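Local coordinates for protein arginase 1, mitochondrial (Arabidopsis thaliana, PDB 6VSU) that hydrolyses L-arginine to urea and L-ornithine, using two manganese ions per subunit, and also converts agmatine to putrescine, at residues D110-M115 and G175-H180. Sequence-based numbering, arbitrary orientation.
With ORN (L-ornithine), chain B.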
ATOM      1  N   ASP E 110      31.718   2.543 -20.971  1.00 32.18           N
ATOM      2  CA  ASP E 110      31.540   1.075 -20.874  1.00 32.46           C
ATOM      3  C   ASP E 110      31.757   0.630 -19.418  1.00 29.97           C
ATOM      4  O   ASP E 110      32.176   1.423 -18.524  1.00 28.38           O
ATOM      5  CB  ASP E 110      32.436   0.359 -21.911  1.00 35.69           C
ATOM      6  CG  ASP E 110      33.934   0.404 -21.647  1.00 36.78           C
ATOM      7  OD1 ASP E 110      34.382   0.289 -20.499  1.00 35.31           O
ATOM      8  OD2 ASP E 110      34.637   0.641 -22.605  1.00 44.98           O
ATOM      9  N   ASP E 111      31.406  -0.606 -19.149  1.00 29.07           N
ATOM     10  CA  ASP E 111      31.351  -1.097 -17.764  1.00 27.86           C
ATOM     11  C   ASP E 111      32.768  -1.197 -17.175  1.00 27.36           C
ATOM     12  O   ASP E 111      32.904  -0.978 -15.981  1.00 25.64           O
ATOM     13  CB  ASP E 111      30.558  -2.390 -17.718  1.00 28.25           C
ATOM     14  CG  ASP E 111      29.039  -2.164 -17.665  1.00 28.97           C
ATOM     15  OD1 ASP E 111      28.579  -1.178 -16.976  1.00 27.37           O
ATOM     16  OD2 ASP E 111      28.325  -3.017 -18.267  1.00 29.21           O
ATOM     17  N   ASP E 112      33.777  -1.568 -17.957  1.00 28.76           N
ATOM     18  CA  ASP E 112      35.143  -1.749 -17.405  1.00 29.07           C
ATOM     19  C   ASP E 112      35.571  -0.392 -16.850  1.00 28.77           C
ATOM     20  O   ASP E 112      36.028  -0.324 -15.712  1.00 29.08           O
ATOM     21  CB  ASP E 112      36.133  -2.165 -18.480  1.00 30.97           C
ATOM     22  CG  ASP E 112      35.985  -3.570 -19.014  1.00 31.88           C
ATOM     23  OD1 ASP E 112      35.665  -4.499 -18.274  1.00 30.47           O
ATOM     24  OD2 ASP E 112      36.286  -3.719 -20.176  1.00 35.28           O
ATOM     25  N   ARG E 113      35.412   0.647 -17.655  1.00 29.34           N
ATOM     26  CA  ARG E 113      35.762   2.029 -17.267  1.00 29.77           C
ATOM     27  C   ARG E 113      34.896   2.473 -16.093  1.00 27.27           C
ATOM     28  O   ARG E 113      35.443   3.094 -15.186  1.00 26.03           O
ATOM     29  CB  ARG E 113      35.644   2.958 -18.467  1.00 32.17           C
ATOM     30  CG  ARG E 113      36.898   2.936 -19.318  1.00 34.99           C
ATOM     31  CD  ARG E 113      36.610   3.113 -20.795  1.00 38.49           C
ATOM     32  NE  ARG E 113      36.116   4.432 -21.179  1.00 40.07           N
ATOM     33  CZ  ARG E 113      36.756   5.555 -20.947  1.00 42.81           C
ATOM     34  NH1 ARG E 113      36.236   6.719 -21.328  1.00 43.45           N
ATOM     35  NH2 ARG E 113      37.920   5.513 -20.311  1.00 44.93           N
ATOM     36  N   LEU E 114      33.616   2.132 -16.085  1.00 26.26           N
ATOM     37  CA  LEU E 114      32.763   2.555 -14.953  1.00 25.28           C
ATOM     38  C   LEU E 114      33.240   1.856 -13.686  1.00 23.73           C
ATOM     39  O   LEU E 114      33.357   2.540 -12.637  1.00 22.95           O
ATOM     40  CB  LEU E 114      31.302   2.255 -15.257  1.00 25.89           C
ATOM     41  CG  LEU E 114      30.341   2.477 -14.107  1.00 25.08           C
ATOM     42  CD1 LEU E 114      30.405   3.926 -13.672  1.00 25.89           C
ATOM     43  CD2 LEU E 114      28.927   2.077 -14.503  1.00 25.29           C
ATOM     44  N   MET E 115      33.541   0.562 -13.730  1.00 23.48           N
ATOM     45  CA  MET E 115      33.948  -0.114 -12.481  1.00 22.61           C
ATOM     46  C   MET E 115      35.308   0.448 -12.030  1.00 23.04           C
ATOM     47  O   MET E 115      35.551   0.524 -10.804  1.00 22.23           O
ATOM     48  CB  MET E 115      33.992  -1.633 -12.656  1.00 23.21           C
ATOM     49  CG  MET E 115      32.620  -2.250 -12.963  1.00 23.33           C
ATOM     50  SD  MET E 115      31.250  -1.664 -11.917  1.00 22.99           S
ATOM     51  CE  MET E 115      30.457  -3.205 -11.457  1.00 22.75           C
ATOM     52  N   GLY E 175      25.716 -13.783 -19.564  1.00 38.26           N
ATOM     53  CA  GLY E 175      26.728 -13.134 -20.430  1.00 36.94           C
ATOM     54  C   GLY E 175      27.311 -11.849 -19.855  1.00 34.48           C
ATOM     55  O   GLY E 175      28.158 -11.267 -20.522  1.00 35.23           O
ATOM     56  N   ASN E 176      26.952 -11.442 -18.629  1.00 31.74           N
ATOM     57  CA  ASN E 176      27.439 -10.177 -18.037  1.00 30.19           C
ATOM     58  C   ASN E 176      28.513 -10.510 -16.998  1.00 29.13           C
ATOM     59  O   ASN E 176      28.159 -10.976 -15.938  1.00 28.44           O
ATOM     60  CB  ASN E 176      26.287  -9.347 -17.478  1.00 28.74           C
ATOM     61  CG  ASN E 176      26.737  -8.025 -16.891  1.00 27.34           C
ATOM     62  OD1 ASN E 176      27.904  -7.678 -17.023  1.00 26.65           O
ATOM     63  ND2 ASN E 176      25.838  -7.305 -16.216  1.00 25.80           N
ATOM     64  N   LYS E 177      29.781 -10.225 -17.262  1.00 29.78           N
ATOM     65  CA  LYS E 177      30.843 -10.579 -16.298  1.00 30.18           C
ATOM     66  C   LYS E 177      30.754  -9.657 -15.078  1.00 27.25           C
ATOM     67  O   LYS E 177      31.288 -10.001 -13.989  1.00 26.05           O
ATOM     68  CB  LYS E 177      32.192 -10.540 -16.995  1.00 33.51           C
ATOM     69  CG  LYS E 177      32.739  -9.139 -17.189  1.00 35.53           C
ATOM     70  CD  LYS E 177      34.051  -9.036 -17.936  1.00 37.94           C
ATOM     71  CE  LYS E 177      34.412  -7.564 -18.063  1.00 41.41           C
ATOM     72  NZ  LYS E 177      35.788  -7.326 -18.588  1.00 45.73           N
ATOM     73  N   TYR E 178      30.081  -8.523 -15.220  1.00 25.80           N
ATOM     74  CA  TYR E 178      29.822  -7.583 -14.099  1.00 24.02           C
ATOM     75  C   TYR E 178      28.401  -7.820 -13.490  1.00 22.92           C
ATOM     76  O   TYR E 178      27.930  -7.002 -12.711  1.00 20.39           O
ATOM     77  CB  TYR E 178      29.997  -6.161 -14.630  1.00 24.10           C
ATOM     78  CG  TYR E 178      31.423  -5.788 -14.927  1.00 24.79           C
ATOM     79  CD1 TYR E 178      32.404  -5.826 -13.936  1.00 24.27           C
ATOM     80  CD2 TYR E 178      31.801  -5.410 -16.195  1.00 26.14           C
ATOM     81  CE1 TYR E 178      33.718  -5.488 -14.185  1.00 24.42           C
ATOM     82  CE2 TYR E 178      33.103  -5.025 -16.456  1.00 27.18           C
ATOM     83  CZ  TYR E 178      34.067  -5.067 -15.452  1.00 26.69           C
ATOM     84  OH  TYR E 178      35.363  -4.732 -15.728  1.00 27.54           O
ATOM     85  N   SER E 179      27.720  -8.913 -13.828  1.00 23.19           N
ATOM     86  CA  SER E 179      26.429  -9.280 -13.168  1.00 23.24           C
ATOM     87  C   SER E 179      26.560  -9.176 -11.648  1.00 21.80           C
ATOM     88  O   SER E 179      27.564  -9.601 -11.107  1.00 21.44           O
ATOM     89  CB  SER E 179      25.970 -10.692 -13.527  1.00 23.99           C
ATOM     90  OG  SER E 179      24.869 -11.059 -12.733  1.00 23.08           O
ATOM     91  N   HIS E 180      25.516  -8.746 -10.968  1.00 21.22           N
ATOM     92  CA  HIS E 180      25.486  -8.753  -9.500  1.00 20.06           C
ATOM     93  C   HIS E 180      25.603 -10.189  -8.995  1.00 21.09           C
ATOM     94  O   HIS E 180      25.919 -10.322  -7.843  1.00 21.52           O
ATOM     95  CB  HIS E 180      24.255  -8.020  -8.971  1.00 19.93           C
ATOM     96  CG  HIS E 180      22.921  -8.655  -9.187  1.00 20.10           C
ATOM     97  ND1 HIS E 180      21.836  -8.324  -8.406  1.00 19.61           N
ATOM     98  CD2 HIS E 180      22.475  -9.552 -10.084  1.00 21.18           C
ATOM     99  CE1 HIS E 180      20.769  -8.984  -8.846  1.00 20.67           C
ATOM    100  NE2 HIS E 180      21.122  -9.739  -9.859  1.00 21.37           N
TER
HETATM  101  N   ORN B 404      18.223 -15.706 -10.038  1.00 57.38           N
HETATM  102  CA  ORN B 404      19.549 -15.285  -9.521  1.00 58.61           C
HETATM  103  CB  ORN B 404      19.368 -14.265  -8.398  1.00 56.00           C
HETATM  104  CG  ORN B 404      20.599 -13.427  -8.100  1.00 52.19           C
HETATM  105  CD  ORN B 404      20.358 -12.419  -6.992  1.00 55.29           C
HETATM  106  NE  ORN B 404      21.563 -11.885  -6.360  1.00 51.28           N
HETATM  107  C   ORN B 404      20.321 -16.505  -9.003  1.00 61.89           C
HETATM  108  O   ORN B 404      19.971 -17.618  -9.398  1.00 50.57           O
HETATM  109  OXT ORN B 404      21.250 -16.286  -8.230  1.00 55.04           O
HETATM  110  O   HOH W   1      28.973  -5.558 -18.641  1.00 27.73           O
HETATM  111  O   HOH W   2      37.123  -2.967 -14.119  1.00 26.74           O
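Asp111, at the start of helix 111-126, faces Tyr178 of the type I turn Asn176-Ser179, their CA atoms 7.6 Å apart. Asp111 CB touches Tyr178 CD2 at 3.6 Å. Tyr178 OH donates to Asp112 OD1 at 2.6 Å, on the anti lone pair. Lys177 NZ takes the syn lone pair of Asp112 OD1, roughly at a right angle to the hydroxyl, in a salt bridge of 2.8 Å. With CG anti to the carbonyl carbon (chi1 -71°), Asp112 swings its carboxylate to the ring edge, its plane 72° from that of the ring. Met115 CG sits over one face of the Tyr178 ring in a CH-pi contact, 3.9 Å from its centroid; the sulfur adds an oblique Met-aromatic contact. The opposite face carries Lys177 CG. A water joins Asp111 OD2 to Asn176 OD1, while Asp111 OD1 is hydrogen-bonded to His53. A phenylalanine in place of Tyr178 lacks the hydroxyl, so Asp112 OD1 would probably keep only Lys177 of these two donors, its carboxylate freer to turn. The turn leads to His180, which lies against L-ornithine and is hydrogen-bonded to Glu292 and Ser56. One shared carboxylate oxygen, its charge probably partly offset by Lys177, thus ties this pocket loop to the helix.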